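Local structure of inclusion membrane protein A (Chlamydia trachomatis, 6E7E) at residues 19-24 with 58-63; 108-113 with 129-134; 82-87 with 154-159. The protein probably drives the homotypic fusion of chlamydial inclusions as a SNARE-like membrane protein, of which this chain is the soluble domain. The protein carries 2 engineered substitutions. All blocks are in the same frame, centred on the assembly; numbering follows the deposited sequence.

Contact 1: residues 19-24 with 58-63; sequences KEINFM and QGFRDN
Asn22, on the long helix 4-38, lies against Phe60 and Arg61 in the loop that joins helices 44-57 and 65-73, a helix-to-loop contact near the middle of this all-helical bundle. It illustrates how a junction can be apolar on one side and hydrated on the other. On the buried side, the CB of Phe60 is directed at the helix, and with CG anti to the backbone N (chi1 -180°) the ring lies next to Ile21. The CG2 methyl of Ile21 approaches the ring obliquely, 3.8 Å from Phe60 CZ and equally near CE2. Further side chains close round this pair: Ile142 and Leu145 of helix 125-165 and Leu25 of helix 4-38 pack on Phe60, while Val97 and Ile104 of helix 87-107 pack on Ile21. Asn22 marks the border. Its amide runs along the edge of the Phe60 ring, the two planes only 17° apart. Asn22 ND2 comes to 3.4 Å from Phe60 CD2, while CB also sits at that edge.

On the other side, packing gives way to water. Asn22 ND2 and Arg61 N stand 3.3 Å apart, but both are donors and cannot bond to each other. A water resolves the mismatch by accepting from both, so the two segments are joined through a solvent molecule and no direct hydrogen bond links them. The Arg61 side chain leads away from the helix, its aliphatic CB alone lying close to the amide. A second water donates to Asn22 OD1 and accepts a weak bond from Arg61 NH1, in the plane of the guanidinium. Both ends of the Asn22 amide are therefore hydrated, and the first of these waters lies 2.7 Å from Asn22 ND2 and 3.0 Å from Arg61 N.

Contact 2: residues 108-113 with 129-134; sequences TPLAEE and EELKTI
With CG turned anti to its carbonyl carbon (chi1 -64°) and an extended chi2, Leu110 pushes both methyls from helix 110-119 toward helix 125-165. Glu130 takes the other choice, CG anti to the backbone N (chi1 -176°), and its extended chain brings the carboxylate across the leucine's methyls. The two side chains cross at about a right angle. Leu110 CD2 rests 3.6 Å from Glu130 OE1, and Leu110 CD1 lies 3.8 Å from Glu130 CD, so the acid meets the leucine by van der Waals contact.

Leu110 CD1 is the methyl that most of the contact turns on. Leu110 CD1 reaches Ile134 CD1 tip to tip at 3.5 Å, and the same methyl lies 3.9 Å from Leu131 CD2, which also approaches Leu110 CB. The Leu131 side chain does not start out at Leu110, but its CD2 end bends in. The arrangement is one leucine set against Glu130, Leu131 and Ile134, side chains from successive turns of the facing helix. It belongs to a helical hairpin: the two helices run roughly antiparallel, joined by the short connection after residue 119, and Leu110 packs at the end of the first helix remote from that connection.

Leu131 also touches Phe32 of helix 4-38 and Leu46, Val49 and Phe53 of helix 44-57, while Ile134 leans on Phe106 of helix 87-107. On helix 125-165 itself, Thr133 OG1 donates to Glu129 O at 2.9 Å, tilted 32° from the carbonyl plane, and Thr133 N reaches the same oxygen from the opposite face.

Contact 3: residues 82-87 with 154-159; sequences RKLFSQ and SQIALQ
A type I beta turn from Arg82 to Phe85, in the linker between helices 79-82 and 87-107, carries Leu84 onto the flank of the long helix 125-165. The loop touches the helix almost wholly through this one leucine. Its two methyls divide the work: Leu84 CD1 meets Ile156 CG1 at 3.8 Å, whereas Leu84 CD2 lies 3.8 Å from Gln155 OE1 and close to Gln155 CB. Both pairs meet at a slant. The first torsion of Gln155, with CG anti to the carbonyl carbon (chi1 -65°), and its extended chain lay the amide beside the leucine.

Leu70 of helix 65-73 touches both Leu84 and Ile156, so the apolar side continues into a third helix. Phe85, the last residue of the beta turn, is also the centre of an inverse gamma turn, and Ser86 serves as N-cap, its OG accepting from Ile89 N as helix 87-107 begins.

No hydrogen bond crosses between the two segments. Their direct attachment therefore rests on dispersion and the burial of Leu84 and Ile156, with the Gln155 amide lying at the less buried margin, its OE1 only in van der Waals contact with Leu84 CD2.

How the contacts relate
From the N terminus, helix 4-38 runs through residues 19-24, and contact 1 closes the first loop when the chain returns at 58-63, tying that helix to the loop before helix 65-73. Residues 82-87 then open contact 3, whose partner, 154-159, comes late on helix 125-165; it ties the loop before helix 87-107 to that helix. Within this long loop contact 2 closes first, 108-113 meeting 129-134, so it is nested in contact 3 and joins helix 110-119 to helix 125-165. Contacts 2 and 3 share helix 125-165 but lie on opposite sides of the chain's centre, their centres 38 Å apart, with contact 1 near the middle.

Contact 1: residues 19-24 with 58-63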
loop_
_atom_site.group_PDB
_atom_site.type_symbol
_atom_site.label_atom_id
_atom_site.label_comp_id
_atom_site.label_asym_id
_atom_site.label_seq_id
_atom_site.Cartn_x
_atom_site.Cartn_y
_atom_site.Cartn_z
ATOM N N LYS A 19 -0.213 7.906 -0.671
ATOM C CA LYS A 19 -1.480 8.294 -1.295
ATOM C C LYS A 19 -1.366 8.150 -2.812
ATOM O O LYS A 19 -2.350 7.753 -3.454
ATOM C CB LYS A 19 -1.852 9.717 -0.903
ATOM C CG LYS A 19 -2.294 9.830 0.549
ATOM C CD LYS A 19 -2.600 11.247 0.954
ATOM C CE LYS A 19 -3.124 11.323 2.361
ATOM N NZ LYS A 19 -3.474 12.708 2.740
ATOM N N GLU A 20 -0.216 8.449 -3.395
ATOM C CA GLU A 20 -0.032 8.206 -4.842
ATOM C C GLU A 20 -0.079 6.713 -5.146
ATOM O O GLU A 20 -0.703 6.288 -6.131
ATOM C CB GLU A 20 1.297 8.780 -5.310
ATOM C CG GLU A 20 1.374 10.283 -5.204
ATOM C CD GLU A 20 2.542 10.875 -5.938
ATOM O OE1 GLU A 20 3.478 10.125 -6.258
ATOM O OE2 GLU A 20 2.468 12.064 -6.249
ATOM N N ILE A 21 0.589 5.920 -4.329
ATOM C CA ILE A 21 0.606 4.453 -4.475
ATOM C C ILE A 21 -0.820 3.942 -4.364
ATOM O O ILE A 21 -1.241 3.101 -5.159
ATOM C CB ILE A 21 1.554 3.839 -3.440
ATOM C CG1 ILE A 21 3.014 4.109 -3.790
ATOM C CG2 ILE A 21 1.278 2.360 -3.264
ATOM C CD1 ILE A 21 3.945 3.905 -2.599
ATOM N N ASN A 22 -1.570 4.423 -3.387
ATOM C CA ASN A 22 -2.970 3.990 -3.222
ATOM C C ASN A 22 -3.764 4.252 -4.492
ATOM O O ASN A 22 -4.507 3.401 -4.969
ATOM C CB ASN A 22 -3.582 4.754 -2.050
ATOM C CG ASN A 22 -5.029 4.404 -1.815
ATOM O OD1 ASN A 22 -5.922 5.249 -1.916
ATOM N ND2 ASN A 22 -5.288 3.146 -1.590
ATOM N N PHE A 23 -3.631 5.454 -5.028
ATOM C CA PHE A 23 -4.392 5.800 -6.244
ATOM C C PHE A 23 -3.961 4.882 -7.392
ATOM O O PHE A 23 -4.808 4.318 -8.095
ATOM C CB PHE A 23 -4.187 7.263 -6.630
ATOM C CG PHE A 23 -4.932 7.537 -7.900
ATOM C CD1 PHE A 23 -6.315 7.655 -7.909
ATOM C CD2 PHE A 23 -4.256 7.498 -9.109
ATOM C CE1 PHE A 23 -6.989 7.764 -9.116
ATOM C CE2 PHE A 23 -4.946 7.626 -10.302
ATOM C CZ PHE A 23 -6.302 7.786 -10.303
ATOM N N MET A 24 -2.667 4.727 -7.606
ATOM C CA MET A 24 -2.191 3.887 -8.721
ATOM C C MET A 24 -2.634 2.445 -8.530
ATOM O O MET A 24 -3.049 1.803 -9.522
ATOM C CB MET A 24 -0.677 3.964 -8.856
ATOM C CG MET A 24 -0.246 5.306 -9.382
ATOM S SD MET A 24 1.544 5.356 -9.710
ATOM C CE MET A 24 2.175 5.779 -8.107
ATOM N N GLN A 58 -7.787 -4.686 -2.393
ATOM C CA GLN A 58 -8.961 -4.191 -1.641
ATOM C C GLN A 58 -8.492 -3.536 -0.345
ATOM O O GLN A 58 -7.664 -4.123 0.367
ATOM C CB GLN A 58 -9.933 -5.319 -1.297
ATOM C CG GLN A 58 -10.725 -5.851 -2.479
ATOM C CD GLN A 58 -11.726 -6.910 -2.088
ATOM O OE1 GLN A 58 -12.926 -6.750 -2.281
ATOM N NE2 GLN A 58 -11.234 -8.008 -1.536
ATOM N N GLY A 59 -9.007 -2.345 -0.074
ATOM C CA GLY A 59 -8.803 -1.676 1.212
ATOM C C GLY A 59 -7.356 -1.260 1.404
ATOM O O GLY A 59 -6.936 -1.114 2.567
ATOM N N PHE A 60 -6.602 -1.013 0.330
ATOM C CA PHE A 60 -5.183 -0.628 0.474
ATOM C C PHE A 60 -5.087 0.631 1.341
ATOM O O PHE A 60 -4.161 0.678 2.092
ATOM C CB PHE A 60 -4.474 -0.485 -0.875
ATOM C CG PHE A 60 -3.026 -0.098 -0.722
ATOM C CD1 PHE A 60 -2.062 -1.023 -0.379
ATOM C CD2 PHE A 60 -2.645 1.219 -0.749
ATOM C CE1 PHE A 60 -0.745 -0.647 -0.168
ATOM C CE2 PHE A 60 -1.327 1.596 -0.549
ATOM C CZ PHE A 60 -0.379 0.664 -0.253
ATOM N N ARG A 61 -5.968 1.620 1.215
ATOM C CA ARG A 61 -5.808 2.881 1.991
ATOM C C ARG A 61 -5.774 2.542 3.480
ATOM O O ARG A 61 -4.998 3.161 4.226
ATOM C CB ARG A 61 -6.877 3.910 1.617
ATOM C CG ARG A 61 -8.292 3.593 2.073
ATOM C CD ARG A 61 -9.102 4.880 2.129
ATOM N NE ARG A 61 -10.532 4.629 2.262
ATOM C CZ ARG A 61 -11.380 4.425 1.253
ATOM N NH1 ARG A 61 -10.964 4.444 -0.004
ATOM N NH2 ARG A 61 -12.656 4.199 1.512
ATOM N N ASP A 62 -6.536 1.531 3.870
ATOM C CA ASP A 62 -6.647 1.142 5.295
ATOM C C ASP A 62 -5.304 0.585 5.761
ATOM O O ASP A 62 -5.028 0.698 6.932
ATOM C CB ASP A 62 -7.799 0.159 5.529
ATOM C CG ASP A 62 -9.154 0.769 5.227
ATOM O OD1 ASP A 62 -9.356 1.942 5.600
ATOM O OD2 ASP A 62 -9.985 0.077 4.594
ATOM N N ASN A 63 -4.456 0.091 4.860
ATOM C CA ASN A 63 -3.170 -0.564 5.216
ATOM C C ASN A 63 -2.085 0.464 5.569
ATOM O O ASN A 63 -1.016 0.041 6.064
ATOM C CB ASN A 63 -2.703 -1.486 4.087
ATOM C CG ASN A 63 -3.544 -2.745 3.978
ATOM O OD1 ASN A 63 -3.925 -3.177 2.885
ATOM N ND2 ASN A 63 -3.903 -3.296 5.125
HETATM O O HOH W 1 -7.781 2.228 -1.050
HETATM O O HOH W 2 -8.734 4.427 -2.303
#

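Contact 2: residues 108-113 with 129-134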
loop_
_atom_site.group_PDB
_atom_site.type_symbol
_atom_site.label_atom_id
_atom_site.label_comp_id
_atom_site.label_asym_id
_atom_site.label_seq_id
_atom_site.Cartn_x
_atom_site.Cartn_y
_atom_site.Cartn_z
ATOM N N THR A 108 2.631 -2.158 -14.224
ATOM C CA THR A 108 1.845 -1.206 -15.043
ATOM C C THR A 108 1.600 -1.688 -16.468
ATOM O O THR A 108 0.468 -1.598 -16.918
ATOM C CB THR A 108 2.503 0.166 -14.998
ATOM O OG1 THR A 108 2.344 0.725 -13.696
ATOM C CG2 THR A 108 1.861 1.139 -15.951
ATOM N N PRO A 109 2.596 -2.201 -17.209
ATOM C CA PRO A 109 2.310 -2.563 -18.598
ATOM C C PRO A 109 1.660 -3.933 -18.782
ATOM O O PRO A 109 1.341 -4.279 -19.917
ATOM C CB PRO A 109 3.683 -2.584 -19.265
ATOM C CG PRO A 109 4.698 -2.548 -18.194
ATOM C CD PRO A 109 4.021 -2.243 -16.882
ATOM N N LEU A 110 1.551 -4.736 -17.748
ATOM C CA LEU A 110 1.307 -6.172 -17.999
ATOM C C LEU A 110 -0.118 -6.509 -18.434
ATOM O O LEU A 110 -0.259 -7.397 -19.272
ATOM C CB LEU A 110 1.706 -6.959 -16.756
ATOM C CG LEU A 110 3.203 -6.875 -16.434
ATOM C CD1 LEU A 110 3.493 -7.768 -15.244
ATOM C CD2 LEU A 110 4.137 -7.175 -17.601
ATOM N N ALA A 111 -1.150 -5.823 -17.989
ATOM C CA ALA A 111 -2.508 -6.168 -18.436
ATOM C C ALA A 111 -2.620 -5.911 -19.943
ATOM O O ALA A 111 -3.167 -6.736 -20.682
ATOM C CB ALA A 111 -3.543 -5.381 -17.673
ATOM N N GLU A 112 -2.278 -4.729 -20.405
ATOM C CA GLU A 112 -2.345 -4.463 -21.866
ATOM C C GLU A 112 -1.305 -5.330 -22.582
ATOM O O GLU A 112 -1.575 -5.743 -23.717
ATOM C CB GLU A 112 -2.111 -2.980 -22.165
ATOM C CG GLU A 112 -3.189 -2.058 -21.616
ATOM C CD GLU A 112 -4.502 -2.192 -22.363
ATOM O OE1 GLU A 112 -4.471 -2.323 -23.605
ATOM O OE2 GLU A 112 -5.566 -2.165 -21.709
ATOM N N GLU A 113 -0.212 -5.763 -22.084
ATOM C CA GLU A 113 0.672 -6.709 -22.781
ATOM C C GLU A 113 -0.036 -8.056 -22.938
ATOM O O GLU A 113 0.048 -8.658 -24.010
ATOM C CB GLU A 113 2.028 -6.823 -22.116
ATOM C CG GLU A 113 2.956 -7.795 -22.820
ATOM C CD GLU A 113 3.359 -7.493 -24.255
ATOM O OE1 GLU A 113 3.005 -6.409 -24.777
ATOM O OE2 GLU A 113 4.068 -8.336 -24.841
ATOM N N GLU A 129 3.094 -16.218 -15.334
ATOM C CA GLU A 129 4.103 -16.504 -14.295
ATOM C C GLU A 129 4.625 -15.192 -13.706
ATOM O O GLU A 129 4.803 -15.113 -12.485
ATOM C CB GLU A 129 5.225 -17.328 -14.913
ATOM C CG GLU A 129 6.392 -17.520 -13.986
ATOM C CD GLU A 129 6.012 -18.192 -12.696
ATOM O OE1 GLU A 129 4.926 -18.829 -12.636
ATOM O OE2 GLU A 129 6.802 -18.070 -11.759
ATOM N N GLU A 130 4.851 -14.187 -14.542
ATOM C CA GLU A 130 5.313 -12.889 -14.038
ATOM C C GLU A 130 4.245 -12.290 -13.126
ATOM O O GLU A 130 4.585 -11.733 -12.059
ATOM C CB GLU A 130 5.632 -11.968 -15.197
ATOM C CG GLU A 130 6.195 -10.658 -14.730
ATOM C CD GLU A 130 6.680 -9.740 -15.830
ATOM O OE1 GLU A 130 6.346 -9.998 -16.995
ATOM O OE2 GLU A 130 7.409 -8.778 -15.519
ATOM N N LEU A 131 2.995 -12.373 -13.511
ATOM C CA LEU A 131 1.899 -11.822 -12.710
ATOM C C LEU A 131 1.832 -12.522 -11.359
ATOM O O LEU A 131 1.641 -11.853 -10.333
ATOM C CB LEU A 131 0.578 -11.922 -13.460
ATOM C CG LEU A 131 0.425 -10.908 -14.579
ATOM C CD1 LEU A 131 -0.775 -11.288 -15.439
ATOM C CD2 LEU A 131 0.261 -9.508 -14.025
ATOM N N LYS A 132 1.962 -13.836 -11.330
ATOM C CA LYS A 132 1.914 -14.551 -10.052
ATOM C C LYS A 132 3.074 -14.114 -9.160
ATOM O O LYS A 132 2.903 -13.978 -7.927
ATOM C CB LYS A 132 1.990 -16.050 -10.254
ATOM C CG LYS A 132 0.751 -16.675 -10.856
ATOM C CD LYS A 132 0.963 -18.123 -11.150
ATOM C CE LYS A 132 -0.226 -18.775 -11.815
ATOM N NZ LYS A 132 0.139 -20.107 -12.359
ATOM N N THR A 133 4.237 -13.878 -9.754
ATOM C CA THR A 133 5.426 -13.475 -8.973
ATOM C C THR A 133 5.203 -12.078 -8.390
ATOM O O THR A 133 5.530 -11.849 -7.196
ATOM C CB THR A 133 6.655 -13.579 -9.881
ATOM O OG1 THR A 133 6.774 -14.911 -10.387
ATOM C CG2 THR A 133 7.926 -13.195 -9.166
ATOM N N ILE A 134 4.712 -11.151 -9.176
ATOM C CA ILE A 134 4.425 -9.792 -8.669
ATOM C C ILE A 134 3.324 -9.845 -7.617
ATOM O O ILE A 134 3.426 -9.160 -6.595
ATOM C CB ILE A 134 4.069 -8.840 -9.818
ATOM C CG1 ILE A 134 5.271 -8.669 -10.739
ATOM C CG2 ILE A 134 3.578 -7.515 -9.258
ATOM C CD1 ILE A 134 4.906 -8.054 -12.052
#

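Contact 3: residues 82-87 with 154-159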
loop_
_atom_site.group_PDB
_atom_site.type_symbol
_atom_site.label_atom_id
_atom_site.label_comp_id
_atom_site.label_asym_id
_atom_site.label_seq_id
_atom_site.Cartn_x
_atom_site.Cartn_y
_atom_site.Cartn_z
ATOM N N ARG A 82 4.229 12.777 20.508
ATOM C CA ARG A 82 5.361 12.850 19.567
ATOM C C ARG A 82 6.373 11.725 19.794
ATOM O O ARG A 82 7.172 11.478 18.878
ATOM C CB ARG A 82 6.031 14.222 19.628
ATOM C CG ARG A 82 5.175 15.323 19.014
ATOM C CD ARG A 82 5.934 16.596 18.820
ATOM N NE ARG A 82 6.456 17.161 20.041
ATOM C CZ ARG A 82 5.814 18.028 20.819
ATOM N NH1 ARG A 82 4.597 18.457 20.519
ATOM N NH2 ARG A 82 6.444 18.533 21.855
ATOM N N LYS A 83 6.306 10.978 20.890
ATOM C CA LYS A 83 7.155 9.773 21.009
ATOM C C LYS A 83 6.816 8.754 19.914
ATOM O O LYS A 83 7.640 7.894 19.643
ATOM C CB LYS A 83 7.037 9.170 22.397
ATOM C CG LYS A 83 7.523 10.106 23.485
ATOM C CD LYS A 83 7.428 9.533 24.859
ATOM C CE LYS A 83 7.771 10.556 25.924
ATOM N NZ LYS A 83 7.632 9.996 27.289
ATOM N N LEU A 84 5.621 8.805 19.349
ATOM C CA LEU A 84 5.228 7.841 18.290
ATOM C C LEU A 84 5.906 8.162 16.963
ATOM O O LEU A 84 5.828 7.321 16.056
ATOM C CB LEU A 84 3.714 7.798 18.163
ATOM C CG LEU A 84 3.010 7.256 19.405
ATOM C CD1 LEU A 84 1.509 7.287 19.247
ATOM C CD2 LEU A 84 3.451 5.842 19.773
ATOM N N PHE A 85 6.561 9.306 16.834
ATOM C CA PHE A 85 7.437 9.581 15.668
ATOM C C PHE A 85 8.754 8.841 15.898
ATOM O O PHE A 85 9.625 9.404 16.545
ATOM C CB PHE A 85 7.650 11.075 15.436
ATOM C CG PHE A 85 6.450 11.758 14.846
ATOM C CD1 PHE A 85 5.354 12.122 15.607
ATOM C CD2 PHE A 85 6.389 11.989 13.481
ATOM C CE1 PHE A 85 4.253 12.742 15.028
ATOM C CE2 PHE A 85 5.280 12.587 12.905
ATOM C CZ PHE A 85 4.212 12.961 13.676
ATOM N N SER A 86 8.843 7.593 15.453
ATOM C CA SER A 86 9.995 6.689 15.660
ATOM C C SER A 86 10.906 6.785 14.436
ATOM O O SER A 86 10.418 6.493 13.322
ATOM C CB SER A 86 9.554 5.254 15.807
ATOM O OG SER A 86 10.630 4.368 15.482
ATOM N N GLN A 87 12.165 7.191 14.591
ATOM C CA GLN A 87 13.051 7.325 13.400
ATOM C C GLN A 87 13.233 5.935 12.774
ATOM O O GLN A 87 13.243 5.852 11.560
ATOM C CB GLN A 87 14.344 8.084 13.687
ATOM C CG GLN A 87 15.370 7.285 14.447
ATOM C CD GLN A 87 16.477 8.194 14.916
ATOM O OE1 GLN A 87 16.255 9.101 15.726
ATOM N NE2 GLN A 87 17.670 7.966 14.389
ATOM N N SER A 154 -3.255 1.653 16.698
ATOM C CA SER A 154 -3.638 1.259 18.064
ATOM C C SER A 154 -3.028 2.240 19.060
ATOM O O SER A 154 -3.681 2.664 20.042
ATOM C CB SER A 154 -3.185 -0.144 18.385
ATOM O OG SER A 154 -3.859 -1.119 17.584
ATOM N N GLN A 155 -1.765 2.559 18.883
ATOM C CA GLN A 155 -1.038 3.440 19.814
ATOM C C GLN A 155 -1.610 4.859 19.805
ATOM O O GLN A 155 -1.767 5.483 20.872
ATOM C CB GLN A 155 0.440 3.440 19.473
ATOM C CG GLN A 155 1.106 2.102 19.684
ATOM C CD GLN A 155 2.430 2.006 18.979
ATOM O OE1 GLN A 155 2.627 2.588 17.899
ATOM N NE2 GLN A 155 3.296 1.170 19.545
ATOM N N ILE A 156 -1.825 5.394 18.619
ATOM C CA ILE A 156 -2.392 6.751 18.496
ATOM C C ILE A 156 -3.785 6.771 19.110
ATOM O O ILE A 156 -4.109 7.746 19.798
ATOM C CB ILE A 156 -2.448 7.185 17.020
ATOM C CG1 ILE A 156 -1.052 7.296 16.431
ATOM C CG2 ILE A 156 -3.231 8.473 16.873
ATOM C CD1 ILE A 156 -1.057 7.391 14.951
ATOM N N ALA A 157 -4.622 5.782 18.805
ATOM C CA ALA A 157 -6.012 5.807 19.281
ATOM C C ALA A 157 -5.994 5.857 20.811
ATOM O O ALA A 157 -6.774 6.607 21.400
ATOM C CB ALA A 157 -6.777 4.607 18.790
ATOM N N LEU A 158 -5.161 5.045 21.443
ATOM C CA LEU A 158 -5.134 4.993 22.911
ATOM C C LEU A 158 -4.651 6.340 23.463
ATOM O O LEU A 158 -5.243 6.864 24.426
ATOM C CB LEU A 158 -4.253 3.834 23.376
ATOM C CG LEU A 158 -4.233 3.652 24.885
ATOM C CD1 LEU A 158 -5.601 3.293 25.402
ATOM C CD2 LEU A 158 -3.216 2.588 25.259
ATOM N N GLN A 159 -3.579 6.888 22.902
ATOM C CA GLN A 159 -3.036 8.153 23.403
ATOM C C GLN A 159 -4.023 9.294 23.191
ATOM O O GLN A 159 -4.180 10.149 24.068
ATOM C CB GLN A 159 -1.679 8.430 22.784
ATOM C CG GLN A 159 -1.005 9.685 23.303
ATOM C CD GLN A 159 -0.672 9.638 24.779
ATOM O OE1 GLN A 159 -0.436 8.574 25.365
ATOM N NE2 GLN A 159 -0.614 10.802 25.410
#